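Local coordinates for putative mandelate racemase (Bordetella bronchiseptica, PDB 3OP2), which probably catalyses proton abstraction from a carboxylate substrate with the help of magnesium, as in enolase-superfamily relatives, though its own substrate is not established, at residues F167-L172 and D195-V200. Sequence-based numbering, arbitrary orientation.
With AKG (2-oxoglutaric acid), chain D.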
loop_
_atom_site.group_PDB
_atom_site.type_symbol
_atom_site.label_atom_id
_atom_site.label_comp_id
_atom_site.label_asym_id
_atom_site.label_seq_id
_atom_site.Cartn_x
_atom_site.Cartn_y
_atom_site.Cartn_z
ATOM N N PHE A 167 16.265 -16.317 28.116
ATOM C CA PHE A 167 15.266 -16.534 27.052
ATOM C C PHE A 167 14.833 -18.002 26.992
ATOM O O PHE A 167 15.668 -18.901 27.120
ATOM C CB PHE A 167 15.821 -16.130 25.688
ATOM C CG PHE A 167 15.817 -14.643 25.430
ATOM C CD1 PHE A 167 14.683 -14.010 24.938
ATOM C CD2 PHE A 167 16.970 -13.889 25.637
ATOM C CE1 PHE A 167 14.673 -12.637 24.686
ATOM C CE2 PHE A 167 16.980 -12.515 25.383
ATOM C CZ PHE A 167 15.826 -11.886 24.905
ATOM N N THR A 168 13.536 -18.236 26.792
ATOM C CA THR A 168 12.994 -19.590 26.630
ATOM C C THR A 168 12.747 -19.921 25.141
ATOM O O THR A 168 12.236 -20.998 24.805
ATOM C CB THR A 168 11.664 -19.770 27.423
ATOM O OG1 THR A 168 10.710 -18.790 26.991
ATOM C CG2 THR A 168 11.895 -19.611 28.927
ATOM N N ALA A 169 13.116 -18.984 24.267
ATOM C CA ALA A 169 12.841 -19.075 22.843
ATOM C C ALA A 169 13.712 -18.118 22.049
ATOM O O ALA A 169 14.020 -17.012 22.522
ATOM C CB ALA A 169 11.349 -18.774 22.567
ATOM N N ALA A 170 14.073 -18.534 20.832
ATOM C CA ALA A 170 14.847 -17.708 19.905
ATOM C C ALA A 170 14.486 -17.981 18.437
ATOM O O ALA A 170 14.016 -19.070 18.101
ATOM C CB ALA A 170 16.336 -17.913 20.127
ATOM N N LYS A 171 14.711 -16.985 17.576
ATOM C CA LYS A 171 14.422 -17.114 16.145
ATOM C C LYS A 171 15.689 -17.181 15.284
ATOM O O LYS A 171 16.625 -16.380 15.460
ATOM C CB LYS A 171 13.514 -15.971 15.681
ATOM C CG LYS A 171 12.929 -16.118 14.280
ATOM C CD LYS A 171 11.733 -15.190 14.122
ATOM C CE LYS A 171 12.173 -13.770 13.813
ATOM N NZ LYS A 171 11.036 -12.803 13.793
ATOM N N LEU A 172 15.697 -18.134 14.351
ATOM C CA LEU A 172 16.788 -18.317 13.401
ATOM C C LEU A 172 16.369 -17.960 11.964
ATOM O O LEU A 172 15.310 -18.376 11.484
ATOM C CB LEU A 172 17.286 -19.763 13.461
ATOM C CG LEU A 172 18.243 -20.289 12.378
ATOM C CD1 LEU A 172 19.692 -19.902 12.674
ATOM C CD2 LEU A 172 18.142 -21.788 12.276
ATOM N N ASP A 195 12.861 -28.149 25.490
ATOM C CA ASP A 195 12.084 -27.144 26.218
ATOM C C ASP A 195 12.182 -25.750 25.622
ATOM O O ASP A 195 11.310 -24.897 25.860
ATOM C CB ASP A 195 12.503 -27.085 27.692
ATOM C CG ASP A 195 11.965 -28.251 28.507
ATOM O OD1 ASP A 195 11.145 -29.027 27.969
ATOM O OD2 ASP A 195 12.363 -28.382 29.692
ATOM N N VAL A 196 13.253 -25.506 24.874
ATOM C CA VAL A 196 13.474 -24.195 24.287
ATOM C C VAL A 196 12.743 -24.147 22.956
ATOM O O VAL A 196 12.833 -25.081 22.162
ATOM C CB VAL A 196 14.985 -23.904 24.119
ATOM C CG1 VAL A 196 15.217 -22.541 23.493
ATOM C CG2 VAL A 196 15.678 -23.987 25.478
ATOM N N GLU A 197 11.990 -23.078 22.726
ATOM C CA GLU A 197 11.327 -22.932 21.431
ATOM C C GLU A 197 12.312 -22.392 20.397
ATOM O O GLU A 197 13.062 -21.439 20.656
ATOM C CB GLU A 197 10.086 -22.042 21.507
ATOM C CG GLU A 197 8.993 -22.568 22.425
ATOM C CD GLU A 197 8.502 -23.971 22.064
ATOM O OE1 GLU A 197 8.658 -24.405 20.901
ATOM O OE2 GLU A 197 7.947 -24.639 22.958
ATOM N N ILE A 198 12.311 -23.034 19.235
ATOM C CA ILE A 198 13.099 -22.587 18.103
ATOM C C ILE A 198 12.132 -22.129 17.026
ATOM O O ILE A 198 11.309 -22.906 16.534
ATOM C CB ILE A 198 14.072 -23.692 17.585
ATOM C CG1 ILE A 198 14.955 -24.208 18.730
ATOM C CG2 ILE A 198 14.929 -23.148 16.447
ATOM C CD1 ILE A 198 15.926 -25.334 18.336
ATOM N N LEU A 199 12.202 -20.842 16.717
ATOM C CA LEU A 199 11.426 -20.229 15.657
ATOM C C LEU A 199 12.343 -20.054 14.454
ATOM O O LEU A 199 13.573 -20.029 14.596
ATOM C CB LEU A 199 10.908 -18.864 16.102
ATOM C CG LEU A 199 9.847 -18.766 17.195
ATOM C CD1 LEU A 199 10.236 -19.533 18.451
ATOM C CD2 LEU A 199 9.625 -17.305 17.521
ATOM N N VAL A 200 11.746 -19.911 13.275
ATOM C CA VAL A 200 12.502 -19.826 12.036
ATOM C C VAL A 200 11.877 -18.741 11.160
ATOM O O VAL A 200 10.668 -18.581 11.184
ATOM C CB VAL A 200 12.505 -21.232 11.399
ATOM C CG1 VAL A 200 12.139 -21.238 9.930
ATOM C CG2 VAL A 200 13.770 -21.973 11.741
HETATM C C1 AKG D . 12.017 -9.796 11.793
HETATM O O1 AKG D . 12.294 -9.012 12.722
HETATM O O2 AKG D . 11.111 -10.660 11.901
HETATM C C2 AKG D . 12.735 -9.703 10.522
HETATM O O5 AKG D . 12.410 -10.463 9.621
HETATM C C3 AKG D . 13.823 -8.678 10.274
HETATM C C4 AKG D . 15.028 -8.902 11.186
HETATM C C5 AKG D . 16.307 -8.301 10.614
HETATM O O3 AKG D . 16.297 -7.166 10.075
HETATM O O4 AKG D . 17.366 -8.963 10.715
#
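Lys171 and Leu199 are partners on neighbouring parallel strands, and their side chains cross at about a right angle, the Lys171 CG resting 3.9 Å from the Leu199 CB. With CG anti to the backbone N (chi1 -169°), the lysine chain first passes over that leucine, then bends at chi3 (81°) and carries its amino group away from strand 197-200. There NZ donates a hydrogen bond of 2.9 Å to O2 of the bound 2-oxoglutarate, close to the magnesium ion. Glu227 and Glu329 form salt bridges with the same nitrogen and Tyr142 a hydrogen bond, so several polar partners converge on this one atom and probably hold the end of the chain in place. On the same face of the sheet, Ala169 CB abuts Glu197 CB at 3.7 Å, and the glutamate chain then bends away at chi2. On the opposite face, Leu172 CD2 and Val200 CG2 approach only loosely, at 4.4 Å.

Four backbone hydrogen bonds set this register. Leu199 N points almost straight at Ala170 O (2.9 Å, 175° at the hydrogen), whereas Leu172 N reaches Leu199 O from above the carbonyl plane. The latter carbonyl also receives a CA-H...O contact from Lys171 CA at 3.4 Å.

The pairing illustrates how a TIM-barrel domain of the enolase superfamily is assembled: helix 178-192 makes the crossover of a beta-alpha-beta unit, and its Leu185 covers Leu172 and Ile198 from outside, while Lys171 turns into the ligand-bearing barrel interior. Strand 139-146 flanks 169-173, with Ala143 sharing backbone hydrogen bonds with Ala169 and Lys171, and strand 225-227 continues the barrel beyond 197-201, Trp225 touching both Lys171 and Leu199.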